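Local coordinates for protein Esterase/lipase (PDB 3K6K) that probably hydrolyses carboxylic ester bonds, as an esterase or lipase of the hormone-sensitive lipase type built on the alpha/beta hydrolase fold, at residues Leu36-Asp39 against Gln40-Gly44; Thr98-Val101 against Leu102-Gln105; Asp118-Ala122 against Pro123-Phe127; Glu251-Leu254 against Ser255-Thr258; Ser257-Leu260 against Ala261-Gly265. All blocks are in the same frame, centred on the assembly; numbering follows the deposited sequence.

Interaction 1 of 5, residues Leu36-Asp39 against Gln40-Gly44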
loop_
_atom_site.group_PDB
_atom_site.type_symbol
_atom_site.label_atom_id
_atom_site.label_comp_id
_atom_site.label_asym_id
_atom_site.label_seq_id
_atom_site.Cartn_x
_atom_site.Cartn_y
_atom_site.Cartn_z
ATOM N N LEU A 36 -33.447 -3.697 12.313
ATOM C CA LEU A 36 -34.345 -3.623 11.185
ATOM C C LEU A 36 -34.459 -5.010 10.589
ATOM O O LEU A 36 -33.519 -5.766 10.644
ATOM C CB LEU A 36 -33.905 -2.621 10.101
ATOM C CG LEU A 36 -34.756 -1.380 9.808
ATOM C CD1 LEU A 36 -34.732 -1.001 8.315
ATOM C CD2 LEU A 36 -36.193 -1.501 10.295
ATOM N N PRO A 37 -35.642 -5.341 10.042
ATOM C CA PRO A 37 -35.736 -6.594 9.342
ATOM C C PRO A 37 -34.822 -6.546 8.131
ATOM O O PRO A 37 -34.715 -5.510 7.456
ATOM C CB PRO A 37 -37.218 -6.658 8.923
ATOM C CG PRO A 37 -37.922 -5.836 9.897
ATOM C CD PRO A 37 -36.971 -4.735 10.262
ATOM N N LEU A 38 -34.177 -7.659 7.842
ATOM C CA LEU A 38 -33.276 -7.670 6.745
ATOM C C LEU A 38 -33.918 -7.372 5.393
ATOM O O LEU A 38 -33.288 -6.685 4.603
ATOM C CB LEU A 38 -32.450 -8.948 6.742
ATOM C CG LEU A 38 -31.460 -9.068 5.599
ATOM C CD1 LEU A 38 -30.506 -7.907 5.745
ATOM C CD2 LEU A 38 -30.764 -10.415 5.753
ATOM N N ASP A 39 -35.153 -7.824 5.118
ATOM C CA ASP A 39 -35.875 -7.400 3.890
ATOM C C ASP A 39 -36.120 -5.903 3.838
ATOM O O ASP A 39 -36.191 -5.322 2.758
ATOM C CB ASP A 39 -37.231 -8.110 3.703
ATOM C CG ASP A 39 -38.142 -7.995 4.942
ATOM O OD1 ASP A 39 -39.350 -7.709 4.769
ATOM O OD2 ASP A 39 -37.647 -8.149 6.080
ATOM N N GLN A 40 -36.284 -5.278 5.002
ATOM C CA GLN A 40 -36.480 -3.820 5.044
ATOM C C GLN A 40 -35.140 -3.089 4.867
ATOM O O GLN A 40 -35.064 -2.056 4.213
ATOM C CB GLN A 40 -37.101 -3.410 6.369
ATOM C CG GLN A 40 -38.557 -3.058 6.300
ATOM C CD GLN A 40 -39.120 -2.877 7.700
ATOM O OE1 GLN A 40 -39.800 -3.767 8.211
ATOM N NE2 GLN A 40 -38.810 -1.739 8.346
ATOM N N LYS A 41 -34.091 -3.641 5.444
ATOM C CA LYS A 41 -32.781 -3.045 5.321
ATOM C C LYS A 41 -32.406 -3.022 3.816
ATOM O O LYS A 41 -31.983 -2.002 3.274
ATOM C CB LYS A 41 -31.806 -3.831 6.192
ATOM C CG LYS A 41 -30.526 -3.124 6.626
ATOM C CD LYS A 41 -29.751 -3.916 7.794
ATOM C CE LYS A 41 -30.393 -3.762 9.230
ATOM N NZ LYS A 41 -29.499 -4.156 10.378
ATOM N N ARG A 42 -32.666 -4.130 3.143
ATOM C CA ARG A 42 -32.419 -4.268 1.733
ATOM C C ARG A 42 -33.271 -3.316 0.908
ATOM O O ARG A 42 -32.716 -2.594 0.057
ATOM C CB ARG A 42 -32.631 -5.706 1.282
ATOM C CG ARG A 42 -31.705 -6.751 1.991
ATOM C CD ARG A 42 -31.813 -8.008 1.140
ATOM N NE ARG A 42 -31.022 -9.111 1.637
ATOM C CZ ARG A 42 -31.280 -10.408 1.382
ATOM N NH1 ARG A 42 -32.352 -10.783 0.671
ATOM N NH2 ARG A 42 -30.484 -11.346 1.874
ATOM N N ALA A 43 -34.586 -3.304 1.193
ATOM C CA ALA A 43 -35.538 -2.396 0.551
ATOM C C ALA A 43 -35.157 -0.931 0.738
ATOM O O ALA A 43 -35.262 -0.163 -0.206
ATOM C CB ALA A 43 -36.986 -2.645 1.007
ATOM N N GLY A 44 -34.669 -0.584 1.937
ATOM C CA GLY A 44 -34.233 0.773 2.300
ATOM C C GLY A 44 -32.844 1.208 1.828
ATOM O O GLY A 44 -32.609 2.378 1.562
#
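R42 reaches back along the first turn of helix 38-49 to L38, four residues earlier. Its CB sits over L38 O and CG comes to 3.1 Å from L38 O, the carbonyl that R42 N bonds at 3.0 Å. CG stands opposite the carbonyl carbon (chi1 -60°), and CD follows at 4.0 Å from L38 O. The chain runs straight to NE, which passes L38 CG at 4.0 Å, while NH2 nears L38 CD2. Long and partly aliphatic, an arginine can cover a leucine and still carry its charge outward: NE bonds I92 O and NH1 makes a salt bridge with E124. With an alanine here, E124 is likely to lose its charged mate and I92 O its donor. At the N-cap, the rigid ring of P37 suits the residue just before the helix, and its O accepts K41 N at 2.8 Å and, weakly, Q40 N. The Q40 side chain lies alongside the proline ring, OE1 3.3 Å from P37 CG, with NE2 turned to L36 CD2; L36 and Q40 cross at about a right angle. On this surface, the start of helix 38-49 rests through L38 and R42 on the loop between strand 113-117 and helix 129-145, at L121 and P123.

Interaction 2 of 5, residues Thr98-Val101 against Leu102-Gln105; sequences THLV and LTTQ
This is a contact within one helix, between residues three and four apart, in the crossover helix 96-110 of a beta-alpha-beta unit: the helix links strand 82-86 to strand 113-117 in the alpha/beta hydrolase fold. L100 and T104 carry it, one turn apart, their side chains crossing obliquely so that L100 CD2 meets T104 CG2 at 4.0 Å. Beside them, H99 O accepts T103 N at 2.9 Å in a nearly straight bond (170°), and L102 N weakly.

The residue types follow the surroundings. L102 and T103 turn to Y85 of strand 82-86, L100 and T104 to Q73 of strand 68-74, and V101 packs on F52. Leucine and valine suit these largely buried places because they fill space without bringing a polar group; a threonine offers a methyl for packing and a hydroxyl that must find partners. T103 finds one in Q73, whose NE2 is bonded to T103 OG1. T104 OG1 is likewise joined to A55 N, which ties the helix to the chain preceding strand 59-65.

With chi1 at 53°, T104 OG1 lies between its own backbone N and carbonyl carbon, and from there it folds back to donate to L100 O at 2.7 Å; the same oxygen accepts T104 N at 2.9 Å, and is thus gripped twice by one residue.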
loop_
_atom_site.group_PDB
_atom_site.type_symbol
_atom_site.label_atom_id
_atom_site.label_comp_id
_atom_site.label_asym_id
_atom_site.label_seq_id
_atom_site.Cartn_x
_atom_site.Cartn_y
_atom_site.Cartn_z
ATOM N N THR A 98 -28.071 -0.825 -6.168
ATOM C CA THR A 98 -27.518 0.007 -5.096
ATOM C C THR A 98 -26.132 0.593 -5.388
ATOM O O THR A 98 -25.749 1.527 -4.709
ATOM C CB THR A 98 -27.309 -0.777 -3.835
ATOM O OG1 THR A 98 -26.557 -1.980 -4.137
ATOM C CG2 THR A 98 -28.632 -1.122 -3.216
ATOM N N HIS A 99 -25.378 0.032 -6.347
ATOM C CA HIS A 99 -23.962 0.434 -6.540
ATOM C C HIS A 99 -23.776 1.183 -7.877
ATOM O O HIS A 99 -22.665 1.650 -8.238
ATOM C CB HIS A 99 -23.018 -0.761 -6.364
ATOM C CG HIS A 99 -22.858 -1.171 -4.936
ATOM N ND1 HIS A 99 -21.622 -1.267 -4.316
ATOM C CD2 HIS A 99 -23.779 -1.410 -3.972
ATOM C CE1 HIS A 99 -21.796 -1.599 -3.045
ATOM N NE2 HIS A 99 -23.096 -1.703 -2.815
ATOM N N LEU A 100 -24.910 1.376 -8.548
ATOM C CA LEU A 100 -24.867 2.100 -9.771
ATOM C C LEU A 100 -24.046 3.300 -9.636
ATOM O O LEU A 100 -23.250 3.548 -10.553
ATOM C CB LEU A 100 -26.245 2.479 -10.287
ATOM C CG LEU A 100 -26.830 1.176 -10.760
ATOM C CD1 LEU A 100 -28.322 1.359 -10.975
ATOM C CD2 LEU A 100 -26.154 0.765 -12.020
ATOM N N VAL A 101 -24.241 4.074 -8.580
ATOM C CA VAL A 101 -23.465 5.266 -8.319
ATOM C C VAL A 101 -21.951 5.075 -8.473
ATOM O O VAL A 101 -21.325 5.838 -9.120
ATOM C CB VAL A 101 -23.827 6.002 -6.991
ATOM C CG1 VAL A 101 -23.641 5.151 -5.802
ATOM C CG2 VAL A 101 -23.044 7.231 -6.867
ATOM N N LEU A 102 -21.406 4.030 -7.896
ATOM C CA LEU A 102 -20.003 3.761 -7.963
ATOM C C LEU A 102 -19.610 3.194 -9.364
ATOM O O LEU A 102 -18.694 3.734 -10.000
ATOM C CB LEU A 102 -19.619 2.843 -6.818
ATOM C CG LEU A 102 -18.184 2.276 -6.768
ATOM C CD1 LEU A 102 -17.151 3.249 -7.245
ATOM C CD2 LEU A 102 -17.850 1.855 -5.345
ATOM N N THR A 103 -20.323 2.152 -9.841
ATOM C CA THR A 103 -19.930 1.342 -11.020
ATOM C C THR A 103 -20.106 2.021 -12.358
ATOM O O THR A 103 -19.363 1.748 -13.302
ATOM C CB THR A 103 -20.640 -0.033 -11.069
ATOM O OG1 THR A 103 -22.062 0.129 -11.238
ATOM C CG2 THR A 103 -20.358 -0.818 -9.806
ATOM N N THR A 104 -21.079 2.921 -12.436
ATOM C CA THR A 104 -21.254 3.710 -13.640
ATOM C C THR A 104 -20.091 4.644 -13.803
ATOM O O THR A 104 -19.671 4.919 -14.939
ATOM C CB THR A 104 -22.592 4.512 -13.670
ATOM O OG1 THR A 104 -22.705 5.295 -12.479
ATOM C CG2 THR A 104 -23.821 3.556 -13.795
ATOM N N GLN A 105 -19.557 5.139 -12.689
ATOM C CA GLN A 105 -18.311 5.940 -12.771
ATOM C C GLN A 105 -17.152 5.042 -13.210
ATOM O O GLN A 105 -16.405 5.396 -14.114
ATOM C CB GLN A 105 -17.977 6.707 -11.460
ATOM C CG GLN A 105 -18.978 7.745 -11.017
ATOM C CD GLN A 105 -19.091 8.933 -11.998
ATOM O OE1 GLN A 105 -20.061 9.749 -11.947
ATOM N NE2 GLN A 105 -18.112 9.042 -12.886
#

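Interaction 3 of 5, residues Asp118-Ala122 against Pro123-Phe127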
loop_
_atom_site.group_PDB
_atom_site.type_symbol
_atom_site.label_atom_id
_atom_site.label_comp_id
_atom_site.label_asym_id
_atom_site.label_seq_id
_atom_site.Cartn_x
_atom_site.Cartn_y
_atom_site.Cartn_z
ATOM N N ASP A 118 -25.260 -9.679 -10.015
ATOM C CA ASP A 118 -26.221 -9.940 -8.908
ATOM C C ASP A 118 -25.982 -11.317 -8.288
ATOM O O ASP A 118 -26.871 -12.179 -8.285
ATOM C CB ASP A 118 -27.696 -9.792 -9.381
ATOM C CG ASP A 118 -28.661 -9.326 -8.275
ATOM O OD1 ASP A 118 -28.514 -9.620 -7.066
ATOM O OD2 ASP A 118 -29.600 -8.623 -8.641
ATOM N N TYR A 119 -24.770 -11.555 -7.782
ATOM C CA TYR A 119 -24.484 -12.828 -7.101
ATOM C C TYR A 119 -25.477 -13.035 -5.992
ATOM O O TYR A 119 -26.061 -12.098 -5.532
ATOM C CB TYR A 119 -23.050 -12.889 -6.537
ATOM C CG TYR A 119 -22.769 -11.902 -5.446
ATOM C CD1 TYR A 119 -23.045 -12.217 -4.117
ATOM C CD2 TYR A 119 -22.198 -10.673 -5.726
ATOM C CE1 TYR A 119 -22.791 -11.294 -3.114
ATOM C CE2 TYR A 119 -21.934 -9.716 -4.708
ATOM C CZ TYR A 119 -22.250 -10.044 -3.436
ATOM O OH TYR A 119 -21.983 -9.150 -2.447
ATOM N N ARG A 120 -25.641 -14.285 -5.570
ATOM C CA ARG A 120 -26.595 -14.677 -4.551
ATOM C C ARG A 120 -26.178 -14.270 -3.174
ATOM O O ARG A 120 -25.032 -14.500 -2.755
ATOM C CB ARG A 120 -26.825 -16.205 -4.565
ATOM C CG ARG A 120 -28.073 -16.636 -5.327
ATOM C CD ARG A 120 -28.021 -18.006 -5.966
ATOM N NE ARG A 120 -26.982 -18.885 -5.439
ATOM C CZ ARG A 120 -26.248 -19.667 -6.227
ATOM N NH1 ARG A 120 -26.446 -19.599 -7.532
ATOM N NH2 ARG A 120 -25.311 -20.473 -5.744
ATOM N N LEU A 121 -27.162 -13.760 -2.440
ATOM C CA LEU A 121 -26.995 -13.327 -1.045
ATOM C C LEU A 121 -27.355 -14.335 0.012
ATOM O O LEU A 121 -28.076 -15.260 -0.256
ATOM C CB LEU A 121 -27.878 -12.112 -0.798
ATOM C CG LEU A 121 -27.325 -10.834 -1.387
ATOM C CD1 LEU A 121 -28.276 -9.733 -0.946
ATOM C CD2 LEU A 121 -25.838 -10.614 -0.870
ATOM N N ALA A 122 -26.899 -14.097 1.237
ATOM C CA ALA A 122 -27.256 -14.881 2.395
ATOM C C ALA A 122 -28.183 -14.029 3.285
ATOM O O ALA A 122 -28.202 -12.809 3.137
ATOM C CB ALA A 122 -26.010 -15.258 3.141
ATOM N N PRO A 123 -28.964 -14.651 4.209
ATOM C CA PRO A 123 -28.989 -16.054 4.559
ATOM C C PRO A 123 -29.800 -16.945 3.611
ATOM O O PRO A 123 -29.767 -18.167 3.764
ATOM C CB PRO A 123 -29.599 -16.035 5.951
ATOM C CG PRO A 123 -30.622 -14.995 5.850
ATOM C CD PRO A 123 -29.999 -13.912 4.959
ATOM N N GLU A 124 -30.489 -16.395 2.608
ATOM C CA GLU A 124 -31.180 -17.329 1.724
ATOM C C GLU A 124 -30.138 -18.360 1.301
ATOM O O GLU A 124 -30.198 -19.507 1.742
ATOM C CB GLU A 124 -31.957 -16.703 0.560
ATOM C CG GLU A 124 -31.474 -15.357 0.052
ATOM C CD GLU A 124 -31.957 -14.198 0.907
ATOM O OE1 GLU A 124 -31.407 -13.998 2.020
ATOM O OE2 GLU A 124 -32.882 -13.502 0.454
ATOM N N ASN A 125 -29.112 -17.901 0.589
ATOM C CA ASN A 125 -28.068 -18.743 0.102
ATOM C C ASN A 125 -26.722 -18.429 0.768
ATOM O O ASN A 125 -26.080 -17.450 0.393
ATOM C CB ASN A 125 -27.983 -18.562 -1.401
ATOM C CG ASN A 125 -29.364 -18.548 -2.083
ATOM O OD1 ASN A 125 -30.030 -17.501 -2.159
ATOM N ND2 ASN A 125 -29.765 -19.687 -2.621
ATOM N N PRO A 126 -26.282 -19.249 1.750
ATOM C CA PRO A 126 -25.007 -19.073 2.464
ATOM C C PRO A 126 -23.739 -19.493 1.673
ATOM O O PRO A 126 -23.826 -19.975 0.540
ATOM C CB PRO A 126 -25.151 -19.999 3.686
ATOM C CG PRO A 126 -26.565 -20.527 3.633
ATOM C CD PRO A 126 -26.978 -20.455 2.210
ATOM N N PHE A 127 -22.557 -19.284 2.268
ATOM C CA PHE A 127 -21.333 -19.798 1.667
ATOM C C PHE A 127 -21.548 -21.275 1.313
ATOM O O PHE A 127 -21.984 -22.036 2.184
ATOM C CB PHE A 127 -20.151 -19.687 2.627
ATOM C CG PHE A 127 -18.928 -20.393 2.128
ATOM C CD1 PHE A 127 -18.119 -19.806 1.161
ATOM C CD2 PHE A 127 -18.610 -21.654 2.585
ATOM C CE1 PHE A 127 -16.999 -20.475 0.671
ATOM C CE2 PHE A 127 -17.512 -22.314 2.105
ATOM C CZ PHE A 127 -16.701 -21.731 1.155
HETATM O O HOH W 1 -23.753 -16.709 -0.929
#
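The guanidinium of R120 and the side-chain amide of N125 meet at a slant, their planes 57° apart and the two side chains crossing at about a right angle. N125 ND2 stands obliquely to the guanidinium, 4.0 Å from R120 NE, while N125 OD1 lies 3.8 Å from R120 CG. The contact is therefore van der Waals, and the charge of R120 is met elsewhere, by D133. The fold-back of the chain is closed by N125 N donating to L121 O at 3.0 Å, in the carbonyl plane. A water then bridges the two limbs, donating to R120 O at 3.1 Å and N125 O at 2.8 Å. Proline suits the corner, its peptide bond with A122 being cis; this bond presses A122 CB to 3.4 Å from P123 CA, a tight contact. E124 CG lies 3.4 Å from L121 O, and beyond it a bend at chi2 (-81°) turns the carboxylate that pairs with R42. Without the amide, an alanine in place of N125 would probably open a gap beside R120 and let the arginine chain turn more freely. In the loop from strand 113-117 to helix 129-145, L121 and P123 lie against helix 38-49, R120 against helix 129-145, and F127 against Y219 of helix 209-220.

Interaction 4 of 5, residues Glu251-Leu254 against Ser255-Thr258. With SO4 (sulfate ion), chain I.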
loop_
_atom_site.group_PDB
_atom_site.type_symbol
_atom_site.label_atom_id
_atom_site.label_comp_id
_atom_site.label_asym_id
_atom_site.label_seq_id
_atom_site.Cartn_x
_atom_site.Cartn_y
_atom_site.Cartn_z
ATOM N N GLU A 251 -11.825 3.104 9.325
ATOM C CA GLU A 251 -12.300 1.794 8.982
ATOM C C GLU A 251 -11.957 0.695 10.005
ATOM O O GLU A 251 -10.786 0.365 10.263
ATOM C CB GLU A 251 -11.793 1.443 7.586
ATOM C CG GLU A 251 -12.393 2.318 6.530
ATOM C CD GLU A 251 -12.678 1.559 5.251
ATOM O OE1 GLU A 251 -13.195 0.450 5.392
ATOM O OE2 GLU A 251 -12.398 2.040 4.109
ATOM N N ALA A 252 -13.009 0.126 10.582
ATOM C CA ALA A 252 -12.853 -1.046 11.441
ATOM C C ALA A 252 -12.073 -2.169 10.686
ATOM O O ALA A 252 -11.423 -2.980 11.329
ATOM C CB ALA A 252 -14.231 -1.563 11.851
ATOM N N LEU A 253 -12.191 -2.202 9.346
ATOM C CA LEU A 253 -11.617 -3.228 8.445
ATOM C C LEU A 253 -10.336 -2.723 7.686
ATOM O O LEU A 253 -9.943 -3.231 6.631
ATOM C CB LEU A 253 -12.673 -3.736 7.454
ATOM C CG LEU A 253 -14.026 -4.244 7.988
ATOM C CD1 LEU A 253 -14.876 -4.883 6.894
ATOM C CD2 LEU A 253 -13.774 -5.266 9.111
ATOM N N LEU A 254 -9.719 -1.702 8.233
ATOM C CA LEU A 254 -8.434 -1.243 7.744
ATOM C C LEU A 254 -7.397 -2.338 7.813
ATOM O O LEU A 254 -6.560 -2.428 6.904
ATOM C CB LEU A 254 -7.905 -0.044 8.534
ATOM C CG LEU A 254 -6.524 0.497 8.086
ATOM C CD1 LEU A 254 -6.588 1.072 6.714
ATOM C CD2 LEU A 254 -5.992 1.590 9.083
ATOM N N SER A 255 -7.401 -3.141 8.880
ATOM C CA SER A 255 -6.344 -4.150 8.977
ATOM C C SER A 255 -6.624 -5.282 7.967
ATOM O O SER A 255 -5.734 -6.073 7.716
ATOM C CB SER A 255 -6.147 -4.674 10.404
ATOM O OG SER A 255 -5.825 -3.622 11.313
ATOM N N ASP A 256 -7.833 -5.337 7.375
ATOM C CA ASP A 256 -8.112 -6.285 6.270
ATOM C C ASP A 256 -7.264 -5.939 5.013
ATOM O O ASP A 256 -6.656 -6.822 4.358
ATOM C CB ASP A 256 -9.608 -6.327 5.860
ATOM C CG ASP A 256 -10.490 -7.266 6.762
ATOM O OD1 ASP A 256 -11.444 -7.834 6.238
ATOM O OD2 ASP A 256 -10.253 -7.468 7.964
ATOM N N SER A 257 -7.267 -4.658 4.688
ATOM C CA SER A 257 -6.452 -4.127 3.625
ATOM C C SER A 257 -4.968 -4.280 3.863
ATOM O O SER A 257 -4.282 -4.801 2.993
ATOM C CB SER A 257 -6.818 -2.673 3.325
ATOM O OG SER A 257 -8.065 -2.634 2.660
ATOM N N THR A 258 -4.455 -3.834 5.000
ATOM C CA THR A 258 -3.044 -3.927 5.268
ATOM C C THR A 258 -2.657 -5.408 5.387
ATOM O O THR A 258 -1.558 -5.837 4.939
ATOM C CB THR A 258 -2.641 -3.196 6.583
ATOM O OG1 THR A 258 -3.305 -3.844 7.660
ATOM C CG2 THR A 258 -3.111 -1.912 6.616
HETATM S S SO4 I . -0.996 -5.569 9.759
HETATM O O1 SO4 I . -2.242 -4.800 9.695
HETATM O O2 SO4 I . -0.277 -5.170 10.976
HETATM O O3 SO4 I . -1.338 -7.009 9.723
HETATM O O4 SO4 I . -0.079 -5.274 8.659
HETATM O O HOH W 2 -10.365 -3.303 4.033
#
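L254 O accepts T258 N at 3.2 Å, in the carbonyl plane and nearly straight (171°), and with this bond the first turn of helix 254-266 closes. One residue earlier, at the N-cap, L253 O receives D256 N weakly at 3.1 Å and gains a second donor in a water at 2.6 Å; that water in turn accepts from S257 OG at 2.8 Å, so a single molecule satisfies both the cap carbonyl and a buried serine. The turn leading in is type I, E251 to L254, closed by L254 N on E251 O.

The polar side chains are likewise provided for. D256 OD1 takes the N-H groups of V188 and D189, S255 OG bonds E262 of the second subunit, and S196 OG serves both S255 N and A252 O. T258 OG1 donates to O1 of a sulfate, probably from the crystallisation liquor, at a doubtfully short 2.5 Å; its chi1 of 63° turns the hydroxyl to the ion and sets CG2 near L254 O. The sulfate is also bonded by T258 of the second subunit, and T259 OG1 of this chain is within reach. Small hydroxyl residues suit this buried interface, while L253 and L254 fill apolar space, L254 against V247 and I275.

E251 in the turn bonds H281 through OE1, and S185 OG and G248 N through OE2, consistent with the acidic member of a Ser-His-Glu triad with S157. The chemistry implies a helix start whose buried polar groups have partners: water for L253 O and S257 OG, main-chain N-H groups for D256, and E262 of the second subunit for S255.

Interaction 5 of 5, residues Ser257-Leu260 against Ala261-Gly265. With SO4 (sulfate ion), chain I; SO4 (sulfate ion), chain F.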
loop_
_atom_site.group_PDB
_atom_site.type_symbol
_atom_site.label_atom_id
_atom_site.label_comp_id
_atom_site.label_asym_id
_atom_site.label_seq_id
_atom_site.Cartn_x
_atom_site.Cartn_y
_atom_site.Cartn_z
ATOM N N SER A 257 -7.267 -4.658 4.688
ATOM C CA SER A 257 -6.452 -4.127 3.625
ATOM C C SER A 257 -4.968 -4.280 3.863
ATOM O O SER A 257 -4.282 -4.801 2.993
ATOM C CB SER A 257 -6.818 -2.673 3.325
ATOM O OG SER A 257 -8.065 -2.634 2.660
ATOM N N THR A 258 -4.455 -3.834 5.000
ATOM C CA THR A 258 -3.044 -3.927 5.268
ATOM C C THR A 258 -2.657 -5.408 5.387
ATOM O O THR A 258 -1.558 -5.837 4.939
ATOM C CB THR A 258 -2.641 -3.196 6.583
ATOM O OG1 THR A 258 -3.305 -3.844 7.660
ATOM C CG2 THR A 258 -3.111 -1.912 6.616
ATOM N N THR A 259 -3.528 -6.215 5.987
ATOM C CA THR A 259 -3.192 -7.654 6.155
ATOM C C THR A 259 -3.212 -8.474 4.894
ATOM O O THR A 259 -2.299 -9.292 4.660
ATOM C CB THR A 259 -4.014 -8.373 7.213
ATOM O OG1 THR A 259 -3.861 -7.688 8.444
ATOM C CG2 THR A 259 -3.467 -9.836 7.441
ATOM N N LEU A 260 -4.235 -8.290 4.086
ATOM C CA LEU A 260 -4.184 -8.852 2.755
ATOM C C LEU A 260 -2.954 -8.399 1.958
ATOM O O LEU A 260 -2.425 -9.148 1.103
ATOM C CB LEU A 260 -5.411 -8.433 1.979
ATOM C CG LEU A 260 -6.090 -9.247 0.851
ATOM C CD1 LEU A 260 -6.364 -8.352 -0.387
ATOM C CD2 LEU A 260 -5.563 -10.666 0.517
ATOM N N ALA A 261 -2.540 -7.162 2.151
ATOM C CA ALA A 261 -1.340 -6.684 1.448
ATOM C C ALA A 261 -0.130 -7.468 2.011
ATOM O O ALA A 261 0.682 -7.980 1.255
ATOM C CB ALA A 261 -1.173 -5.146 1.607
ATOM N N GLU A 262 -0.025 -7.571 3.340
ATOM C CA GLU A 262 1.054 -8.337 3.922
ATOM C C GLU A 262 1.185 -9.712 3.230
ATOM O O GLU A 262 2.257 -10.052 2.631
ATOM C CB GLU A 262 0.833 -8.528 5.428
ATOM C CG GLU A 262 2.018 -9.110 6.157
ATOM C CD GLU A 262 1.800 -9.058 7.608
ATOM O OE1 GLU A 262 2.280 -8.142 8.260
ATOM O OE2 GLU A 262 1.050 -9.894 8.113
ATOM N N ARG A 263 0.079 -10.451 3.231
ATOM C CA ARG A 263 0.082 -11.835 2.890
ATOM C C ARG A 263 0.076 -12.007 1.381
ATOM O O ARG A 263 0.733 -12.910 0.798
ATOM C CB ARG A 263 -1.100 -12.580 3.548
ATOM C CG ARG A 263 -1.203 -12.368 5.110
ATOM C CD ARG A 263 0.139 -12.703 5.856
ATOM N NE ARG A 263 0.008 -12.489 7.310
ATOM C CZ ARG A 263 -0.588 -13.340 8.156
ATOM N NH1 ARG A 263 -1.084 -14.487 7.697
ATOM N NH2 ARG A 263 -0.696 -13.046 9.458
ATOM N N ALA A 264 -0.642 -11.154 0.702
ATOM C CA ALA A 264 -0.587 -11.308 -0.746
ATOM C C ALA A 264 0.883 -10.995 -1.231
ATOM O O ALA A 264 1.447 -11.720 -2.070
ATOM C CB ALA A 264 -1.615 -10.512 -1.397
ATOM N N GLY A 265 1.524 -9.987 -0.650
ATOM C CA GLY A 265 2.852 -9.577 -1.119
ATOM C C GLY A 265 3.836 -10.692 -0.846
ATOM O O GLY A 265 4.647 -10.994 -1.696
HETATM S S SO4 I . -0.996 -5.569 9.759
HETATM O O1 SO4 I . -2.242 -4.800 9.695
HETATM O O2 SO4 I . -0.277 -5.170 10.976
HETATM O O3 SO4 I . -1.338 -7.009 9.723
HETATM O O4 SO4 I . -0.079 -5.274 8.659
HETATM S S SO4 F . -2.216 -15.133 11.650
HETATM O O1 SO4 F . -2.459 -13.886 12.382
HETATM O O2 SO4 F . -0.823 -15.551 11.929
HETATM O O3 SO4 F . -3.237 -16.136 11.990
HETATM O O4 SO4 F . -2.340 -14.975 10.209
#
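R263, one turn on from T259 in helix 254-266 of the alpha/beta hydrolase fold, forms a salt bridge with its neighbour E262. R263 NE donates to E262 OE2 at 2.9 Å, almost straight (169°) and 2° out of the guanidinium plane, reaching the anti lone pair. The other edge of the guanidinium grips a sulfate oxygen, O4, from NH2 at 2.6 Å and from NH1 at 2.9 Å. R194, close to R263, bonds this same sulfate, so the anion, probably from the crystallisation liquor, is likely to offset two neighbouring positive charges. E262 OE1 is the mate of S255 of the second subunit, whose W195 also makes a cation-pi contact with R263. T259 OG1 bonds S255 O one turn back, with an oxygen of a second sulfate close by.

Further out, the carbonyls of S257 to L260 each accept the N-H four residues on, A261 to A264. The small A261, A264 and S257 suit the buried side: the alanines pack on V271 of strand 271-276, S257 on I245 of strand 243-248, where L260 fills apolar space. This crossover helix joins those two strands. R263 and T259 lie side by side, pointing the same way: chi1 of R263 (-53°) sets CG beside its backbone N, 3.3 Å from T259 O and 4.1 Å from T259 CG2.

How the interactions relate
Along the chain the five contacts follow in order. Interactions 1 and 3, centres 15 Å apart, touch directly, the R42-E124 salt bridge joining helix 38-49 to the loop after strand 113-117. Interaction 2 lies on helix 96-110, which leads into that strand, and comes within about 5 Å of interaction 1 at the nearest atoms. Interactions 4 and 5 share S257 and T258 on helix 254-266, their centres about 10 Å apart, and both meet one sulfate. They lie across the chain's centre from interaction 2. The contacts thus sit on three helices and two loops around the mixed sheet, and of these five only interactions 4 and 5 touch the second subunit.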